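Local coordinates for iron Transport-associated domain protein (PDB 4H8Q), which is the anthrax hemophore IsdX2, whose NEAT domain binds heme and probably extracts it from methemoglobin as a source of iron, at residues M32-T35 against Y36-S39; D108-M112 against N113-F117. The protein carries 1 engineered substitution. All coordinates share one frame; numbering follows the deposited sequence. Where two conformers were deposited one is given.

Contact 1 (M32-T35 against Y36-S39); sequences MMNT and YVVS. Engineered in segment 32-35: Thr35 (natural residue Gln). With HEM (protoporphyrin IX containing Fe), chain B.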
loop_
_atom_site.group_PDB
_atom_site.type_symbol
_atom_site.label_atom_id
_atom_site.label_comp_id
_atom_site.label_asym_id
_atom_site.label_seq_id
_atom_site.Cartn_x
_atom_site.Cartn_y
_atom_site.Cartn_z
ATOM N N MET A 32 -6.470 -7.830 7.744
ATOM C CA MET A 32 -6.202 -9.069 7.009
ATOM C C MET A 32 -5.310 -8.774 5.803
ATOM O O MET A 32 -4.578 -9.644 5.324
ATOM C CB MET A 32 -7.512 -9.714 6.530
ATOM C CG MET A 32 -8.350 -10.405 7.620
ATOM S SD MET A 32 -7.676 -11.973 8.231
ATOM C CE MET A 32 -7.873 -13.061 6.819
ATOM N N MET A 33 -5.362 -7.540 5.322
ATOM C CA MET A 33 -4.532 -7.149 4.181
ATOM C C MET A 33 -3.053 -7.089 4.549
ATOM O O MET A 33 -2.192 -7.231 3.687
ATOM C CB MET A 33 -4.986 -5.815 3.592
ATOM C CG MET A 33 -4.123 -5.363 2.425
ATOM S SD MET A 33 -4.907 -4.013 1.530
ATOM C CE MET A 33 -3.668 -3.777 0.249
ATOM N N ASN A 34 -2.747 -6.886 5.825
ATOM C CA ASN A 34 -1.369 -6.708 6.233
ATOM C C ASN A 34 -0.512 -7.922 5.883
ATOM O O ASN A 34 0.706 -7.818 5.707
ATOM C CB ASN A 34 -1.300 -6.419 7.728
ATOM C CG ASN A 34 0.027 -5.854 8.142
ATOM O OD1 ASN A 34 0.388 -4.732 7.769
ATOM N ND2 ASN A 34 0.771 -6.625 8.928
ATOM N N THR A 35 -1.167 -9.073 5.786
ATOM C CA THR A 35 -0.514 -10.330 5.441
ATOM C C THR A 35 0.032 -10.325 4.009
ATOM O O THR A 35 0.959 -11.075 3.677
ATOM C CB THR A 35 -1.541 -11.484 5.577
ATOM O OG1 THR A 35 -1.873 -11.664 6.964
ATOM C CG2 THR A 35 -1.009 -12.784 5.008
ATOM N N TYR A 36 -0.542 -9.461 3.177
ATOM C CA TYR A 36 -0.318 -9.497 1.732
ATOM C C TYR A 36 0.488 -8.313 1.224
ATOM O O TYR A 36 0.508 -8.034 0.029
ATOM C CB TYR A 36 -1.656 -9.576 0.995
ATOM C CG TYR A 36 -2.398 -10.845 1.324
ATOM C CD1 TYR A 36 -2.083 -12.031 0.682
ATOM C CD2 TYR A 36 -3.379 -10.867 2.306
ATOM C CE1 TYR A 36 -2.741 -13.206 0.990
ATOM C CE2 TYR A 36 -4.046 -12.035 2.624
ATOM C CZ TYR A 36 -3.717 -13.204 1.962
ATOM O OH TYR A 36 -4.363 -14.375 2.274
ATOM N N VAL A 37 1.141 -7.609 2.138
ATOM C CA VAL A 37 2.047 -6.537 1.756
ATOM C C VAL A 37 3.413 -6.792 2.374
ATOM O O VAL A 37 3.534 -7.500 3.380
ATOM C CB VAL A 37 1.541 -5.163 2.241
ATOM C CG1 VAL A 37 0.152 -4.905 1.718
ATOM C CG2 VAL A 37 1.569 -5.089 3.770
ATOM N N VAL A 38 4.449 -6.229 1.767
ATOM C CA VAL A 38 5.784 -6.344 2.324
ATOM C C VAL A 38 6.187 -5.063 3.039
ATOM O O VAL A 38 6.132 -3.982 2.470
ATOM C CB VAL A 38 6.819 -6.649 1.240
ATOM C CG1 VAL A 38 8.225 -6.643 1.837
ATOM C CG2 VAL A 38 6.501 -7.973 0.565
ATOM N N SER A 39 6.565 -5.180 4.309
ATOM C CA SER A 39 7.141 -4.052 5.025
ATOM C C SER A 39 8.584 -4.435 5.356
ATOM O O SER A 39 8.836 -5.579 5.723
ATOM C CB SER A 39 6.348 -3.778 6.310
ATOM O OG SER A 39 6.947 -2.749 7.076
HETATM C CHA HEM B . -11.858 -9.511 5.836
HETATM C CHB HEM B . -10.944 -14.178 4.865
HETATM C CHC HEM B . -7.796 -12.896 1.381
HETATM C CHD HEM B . -8.250 -8.250 2.740
HETATM C C1A HEM B . -11.885 -10.880 5.862
HETATM C C2A HEM B . -12.718 -11.696 6.726
HETATM C C3A HEM B . -12.449 -12.977 6.452
HETATM C C4A HEM B . -11.458 -13.024 5.402
HETATM C CMA HEM B . -13.082 -14.219 7.115
HETATM C CAA HEM B . -13.711 -11.160 7.790
HETATM C CBA HEM B . -12.929 -10.525 8.940
HETATM C CGA HEM B . -11.984 -11.505 9.604
HETATM O O1A HEM B . -12.399 -12.658 9.881
HETATM O O2A HEM B . -10.811 -11.144 9.888
HETATM C C1B HEM B . -10.002 -14.228 3.862
HETATM C C2B HEM B . -9.415 -15.438 3.337
HETATM C C3B HEM B . -8.550 -15.099 2.384
HETATM C C4B HEM B . -8.554 -13.651 2.256
HETATM C CMB HEM B . -9.727 -16.872 3.826
HETATM C CAB HEM B . -7.710 -16.106 1.569
HETATM C CBB HEM B . -6.778 -15.668 0.728
HETATM C C1C HEM B . -7.619 -11.528 1.463
HETATM C C2C HEM B . -6.695 -10.738 0.669
HETATM C C3C HEM B . -6.818 -9.456 1.037
HETATM C C4C HEM B . -7.828 -9.382 2.083
HETATM C CMC HEM B . -5.752 -11.300 -0.424
HETATM C CAC HEM B . -6.032 -8.263 0.457
HETATM C CBC HEM B . -6.375 -7.024 0.808
HETATM C C1D HEM B . -9.260 -8.190 3.671
HETATM C C2D HEM B . -9.716 -6.960 4.262
HETATM C C3D HEM B . -10.827 -7.342 5.219
HETATM C C4D HEM B . -10.947 -8.775 5.117
HETATM C CMD HEM B . -9.184 -5.547 3.989
HETATM C CAD HEM B . -11.656 -6.391 6.102
HETATM C CBD HEM B . -11.206 -6.507 7.551
HETATM C CGD HEM B . -9.748 -6.181 7.708
HETATM O O1D HEM B . -9.282 -5.102 7.234
HETATM O O2D HEM B . -9.044 -7.010 8.342
HETATM N NA HEM B . -11.135 -11.718 5.070
HETATM N NB HEM B . -9.453 -13.152 3.181
HETATM N NC HEM B . -8.279 -10.665 2.318
HETATM N ND HEM B . -10.008 -9.246 4.196
HETATM FE FE HEM B . -9.889 -11.177 3.535
HETATM O O HOH W 1 3.391 -6.975 6.373
#
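A local turn contact joins Thr35 and Tyr36, and Met33 to Val37, in the loop between strands 14-24 and 41-46, where one helix-like turn lies against the heme. Residues 32-35 have helical backbone angles, and the turn is tied by Tyr36 N, which donates to Met33 O at 2.8 Å with the N-H nearly straight (161°) but standing above the carbonyl plane. The Tyr36 ring is sandwiched between Thr35 and the porphyrin. With CG beside its own backbone N (chi1 -63°), the ring lies alongside Thr35, whose CG2 sits over one face in a CH-pi contact, 4.0 Å from the ring centroid. Thr35 is an engineered residue in place of glutamine. Over the opposite face the heme methyl CMC rests above the ring centre, and Tyr36 OH comes to 3.1 Å from the vinyl carbon HEM CBB. A broad, flat side chain suits this place because both faces are used. This turn forms the lip of the heme pocket of a NEAT domain, a beta barrel of the E-set clan, and presents Met32 N to the propionate oxygen HEM O2D at 2.8 Å. The Met33 side chain runs extended past a vinyl, its CG 3.2 Å from HEM CBC, and Met33 CE meets Val37 CG1 at 4.2 Å. Val37, compact and apolar, is buried against Phe20 and Leu56, while its CG2 touches Asn34 O. Asn34 OD1 accepts from Val22 N, pinning the turn to strand 14-24.

Contact 2 (D108-M112 against N113-F117); sequences DIDSM and NYHHF. With ZN (zinc ion), chain C; HEM (protoporphyrin IX containing Fe), chain B.
His115 against Asp108 and Tyr114 against Ile109 hold together the turn end of the hairpin formed by strands 101-109 and 114-125. His115 and Asp108 are a non-hydrogen-bonded pair, and His115 ND1 donates to Asp108 OD2 at 2.7 Å, using the anti lone pair of that oxygen. The acceptor lies in the ring plane, although the carboxylate itself is turned 46° from it. Asp108 OD1, the other carboxylate oxygen, forms a salt bridge with Lys106 and a hydrogen bond with Thr63, which limits rotation of the group. Also at the edge of the imidazole, Asp110 OD1 comes to 3.0 Å from His115 CE1, and a water joins His115 NE2 to Asp110 O and Asn113 OD1.

On the other face of the hairpin, Tyr114 stands beside Ile109, whose CD1 lies 3.9 Å from Tyr114 CD2 and also touches a heme vinyl; a branched, apolar residue suits this seam between ring and porphyrin. Their backbones form the hydrogen-bonded pair, Ile109 N donating to Tyr114 O at 2.8 Å. Tyr114 N and Met112 N approach Ile109 O from either side of the carbonyl plane. A G1 beta bulge sets two residues, Asn113 and Tyr114, opposite the single Ile109, and Asn113 adopts the positive phi (43°) that asparagine tolerates better than most residues.

With CG trans to the backbone N (chi1 -175°), Tyr114 carries its phenol across to one side of the porphyrin, where Tyr114 OH binds the iron at 2.1 Å. That oxygen is also hydrogen-bonded to Tyr118 OH, a second-shell partner that probably positions it; tyrosine ligation is consistent with a preference for ferric heme.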
loop_
_atom_site.group_PDB
_atom_site.type_symbol
_atom_site.label_atom_id
_atom_site.label_comp_id
_atom_site.label_asym_id
_atom_site.label_seq_id
_atom_site.Cartn_x
_atom_site.Cartn_y
_atom_site.Cartn_z
ATOM N N ASP A 108 -10.248 -10.650 -5.551
ATOM C CA ASP A 108 -11.012 -11.667 -6.273
ATOM C C ASP A 108 -10.275 -12.986 -6.290
ATOM O O ASP A 108 -9.186 -13.093 -6.861
ATOM C CB ASP A 108 -11.317 -11.233 -7.705
ATOM C CG ASP A 108 -12.274 -10.071 -7.767
ATOM O OD1 ASP A 108 -11.803 -8.935 -8.008
ATOM O OD2 ASP A 108 -13.495 -10.285 -7.570
ATOM N N ILE A 109 -10.874 -13.995 -5.657
ATOM C CA ILE A 109 -10.326 -15.338 -5.688
ATOM C C ILE A 109 -11.412 -16.247 -6.241
ATOM O O ILE A 109 -12.287 -16.702 -5.505
ATOM C CB ILE A 109 -9.893 -15.820 -4.297
ATOM C CG1 ILE A 109 -9.073 -14.737 -3.580
ATOM C CG2 ILE A 109 -9.110 -17.126 -4.418
ATOM C CD1 ILE A 109 -8.639 -15.107 -2.200
ATOM N N ASP A 110 -11.369 -16.490 -7.546
ATOM C CA ASP A 110 -12.441 -17.225 -8.216
ATOM C C ASP A 110 -12.664 -18.609 -7.617
ATOM O O ASP A 110 -13.801 -19.040 -7.435
ATOM C CB ASP A 110 -12.168 -17.344 -9.722
ATOM C CG ASP A 110 -12.319 -16.019 -10.458
ATOM O OD1 ASP A 110 -12.938 -15.085 -9.903
ATOM O OD2 ASP A 110 -11.828 -15.913 -11.604
ATOM N N SER A 111 -11.575 -19.297 -7.300
ATOM C CA SER A 111 -11.658 -20.678 -6.834
ATOM C C SER A 111 -12.199 -20.836 -5.409
ATOM O O SER A 111 -12.507 -21.950 -4.982
ATOM C CB SER A 111 -10.291 -21.356 -6.951
ATOM O OG SER A 111 -9.382 -20.822 -6.011
ATOM N N MET A 112 -12.304 -19.736 -4.664
ATOM C CA MET A 112 -12.777 -19.800 -3.286
ATOM C C MET A 112 -14.027 -18.948 -3.098
ATOM O O MET A 112 -14.444 -18.683 -1.972
ATOM C CB MET A 112 -11.685 -19.350 -2.316
ATOM C CG MET A 112 -10.403 -20.176 -2.376
ATOM S SD MET A 112 -9.090 -19.428 -1.392
ATOM C CE MET A 112 -7.649 -20.166 -2.174
ATOM N N ASN A 113 -14.605 -18.521 -4.212
ATOM C CA ASN A 113 -15.744 -17.606 -4.187
ATOM C C ASN A 113 -15.551 -16.483 -3.173
ATOM O O ASN A 113 -16.379 -16.258 -2.276
ATOM C CB ASN A 113 -17.050 -18.346 -3.911
ATOM C CG ASN A 113 -18.257 -17.480 -4.189
ATOM O OD1 ASN A 113 -18.264 -16.704 -5.154
ATOM N ND2 ASN A 113 -19.272 -17.578 -3.337
ATOM N N TYR A 114 -14.430 -15.787 -3.309
ATOM C CA TYR A 114 -14.134 -14.655 -2.450
ATOM C C TYR A 114 -14.017 -13.419 -3.323
ATOM O O TYR A 114 -13.057 -13.260 -4.066
ATOM C CB TYR A 114 -12.828 -14.897 -1.692
ATOM C CG TYR A 114 -12.473 -13.843 -0.663
ATOM C CD1 TYR A 114 -13.015 -13.878 0.619
ATOM C CD2 TYR A 114 -11.568 -12.828 -0.965
ATOM C CE1 TYR A 114 -12.675 -12.925 1.570
ATOM C CE2 TYR A 114 -11.218 -11.877 -0.020
ATOM C CZ TYR A 114 -11.779 -11.921 1.240
ATOM O OH TYR A 114 -11.415 -10.972 2.170
ATOM N N HIS A 115 -15.015 -12.552 -3.251
ATOM C CA HIS A 115 -15.039 -11.365 -4.091
ATOM C C HIS A 115 -15.542 -10.235 -3.243
ATOM O O HIS A 115 -16.746 -10.145 -2.975
ATOM C CB HIS A 115 -15.976 -11.572 -5.271
ATOM C CG HIS A 115 -15.626 -12.749 -6.116
ATOM N ND1 HIS A 115 -14.655 -12.702 -7.095
ATOM C CD2 HIS A 115 -16.108 -14.015 -6.129
ATOM C CE1 HIS A 115 -14.564 -13.880 -7.681
ATOM N NE2 HIS A 115 -15.433 -14.700 -7.106
ATOM N N HIS A 116 -14.625 -9.386 -2.794
ATOM C CA HIS A 116 -14.978 -8.305 -1.894
ATOM C C HIS A 116 -14.182 -7.066 -2.206
ATOM O O HIS A 116 -13.140 -7.140 -2.856
ATOM C CB HIS A 116 -14.676 -8.697 -0.457
ATOM C CG HIS A 116 -15.530 -9.814 0.045
ATOM N ND1 HIS A 116 -16.753 -9.603 0.634
ATOM C CD2 HIS A 116 -15.351 -11.158 0.007
ATOM C CE1 HIS A 116 -17.294 -10.769 0.953
ATOM N NE2 HIS A 116 -16.464 -11.725 0.582
ATOM N N PHE A 117 -14.670 -5.926 -1.737
ATOM C CA PHE A 117 -13.797 -4.756 -1.666
ATOM C C PHE A 117 -13.884 -4.102 -0.286
ATOM O O PHE A 117 -14.874 -4.272 0.435
ATOM C CB PHE A 117 -14.023 -3.780 -2.829
ATOM C CG PHE A 117 -15.448 -3.348 -3.012
ATOM C CD1 PHE A 117 -16.016 -2.404 -2.171
ATOM C CD2 PHE A 117 -16.193 -3.844 -4.064
ATOM C CE1 PHE A 117 -17.334 -1.990 -2.363
ATOM C CE2 PHE A 117 -17.498 -3.429 -4.266
ATOM C CZ PHE A 117 -18.066 -2.504 -3.412
HETATM ZN ZN ZN C . -17.734 -7.756 0.911
HETATM C CHA HEM B . -11.858 -9.511 5.836
HETATM C CHB HEM B . -10.944 -14.178 4.865
HETATM C CHC HEM B . -7.796 -12.896 1.381
HETATM C CHD HEM B . -8.250 -8.250 2.740
HETATM C C1A HEM B . -11.885 -10.880 5.862
HETATM C C2A HEM B . -12.718 -11.696 6.726
HETATM C C3A HEM B . -12.449 -12.977 6.452
HETATM C C4A HEM B . -11.458 -13.024 5.402
HETATM C CMA HEM B . -13.082 -14.219 7.115
HETATM C CAA HEM B . -13.711 -11.160 7.790
HETATM C CBA HEM B . -12.929 -10.525 8.940
HETATM C CGA HEM B . -11.984 -11.505 9.604
HETATM O O1A HEM B . -12.399 -12.658 9.881
HETATM O O2A HEM B . -10.811 -11.144 9.888
HETATM C C1B HEM B . -10.002 -14.228 3.862
HETATM C C2B HEM B . -9.415 -15.438 3.337
HETATM C C3B HEM B . -8.550 -15.099 2.384
HETATM C C4B HEM B . -8.554 -13.651 2.256
HETATM C CMB HEM B . -9.727 -16.872 3.826
HETATM C CAB HEM B . -7.710 -16.106 1.569
HETATM C CBB HEM B . -6.778 -15.668 0.728
HETATM C C1C HEM B . -7.619 -11.528 1.463
HETATM C C2C HEM B . -6.695 -10.738 0.669
HETATM C C3C HEM B . -6.818 -9.456 1.037
HETATM C C4C HEM B . -7.828 -9.382 2.083
HETATM C CMC HEM B . -5.752 -11.300 -0.424
HETATM C CAC HEM B . -6.032 -8.263 0.457
HETATM C CBC HEM B . -6.375 -7.024 0.808
HETATM C C1D HEM B . -9.260 -8.190 3.671
HETATM C C2D HEM B . -9.716 -6.960 4.262
HETATM C C3D HEM B . -10.827 -7.342 5.219
HETATM C C4D HEM B . -10.947 -8.775 5.117
HETATM C CMD HEM B . -9.184 -5.547 3.989
HETATM C CAD HEM B . -11.656 -6.391 6.102
HETATM C CBD HEM B . -11.206 -6.507 7.551
HETATM C CGD HEM B . -9.748 -6.181 7.708
HETATM O O1D HEM B . -9.282 -5.102 7.234
HETATM O O2D HEM B . -9.044 -7.010 8.342
HETATM N NA HEM B . -11.135 -11.718 5.070
HETATM N NB HEM B . -9.453 -13.152 3.181
HETATM N NC HEM B . -8.279 -10.665 2.318
HETATM N ND HEM B . -10.008 -9.246 4.196
HETATM FE FE HEM B . -9.889 -11.177 3.535
HETATM O O HOH W 2 -16.320 -17.187 -7.554
HETATM O O HOH W 3 -19.377 -8.732 2.291
#

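In the fold
From the N terminus the chain runs along strand 14-24 and then through contact 1, where the turn at 32-35 leads directly into 36-39 and on to strand 41-46. Residues 32-39 are bound to strand 14-24 through Val22 and Phe20 and to strand 49-56 through Thr55. Much of the barrel follows before strand 101-109 reaches contact 2, which closes the hairpin to strand 114-125. Contact 1 and contact 2 therefore lie in series, neither enclosing nor crossing the other. The centres of contact 1 and contact 2 are about 17 Å apart. The heme bridges them: contact 1 supplies the lip on one side of the porphyrin, and contact 2 the iron-binding tyrosine on the other.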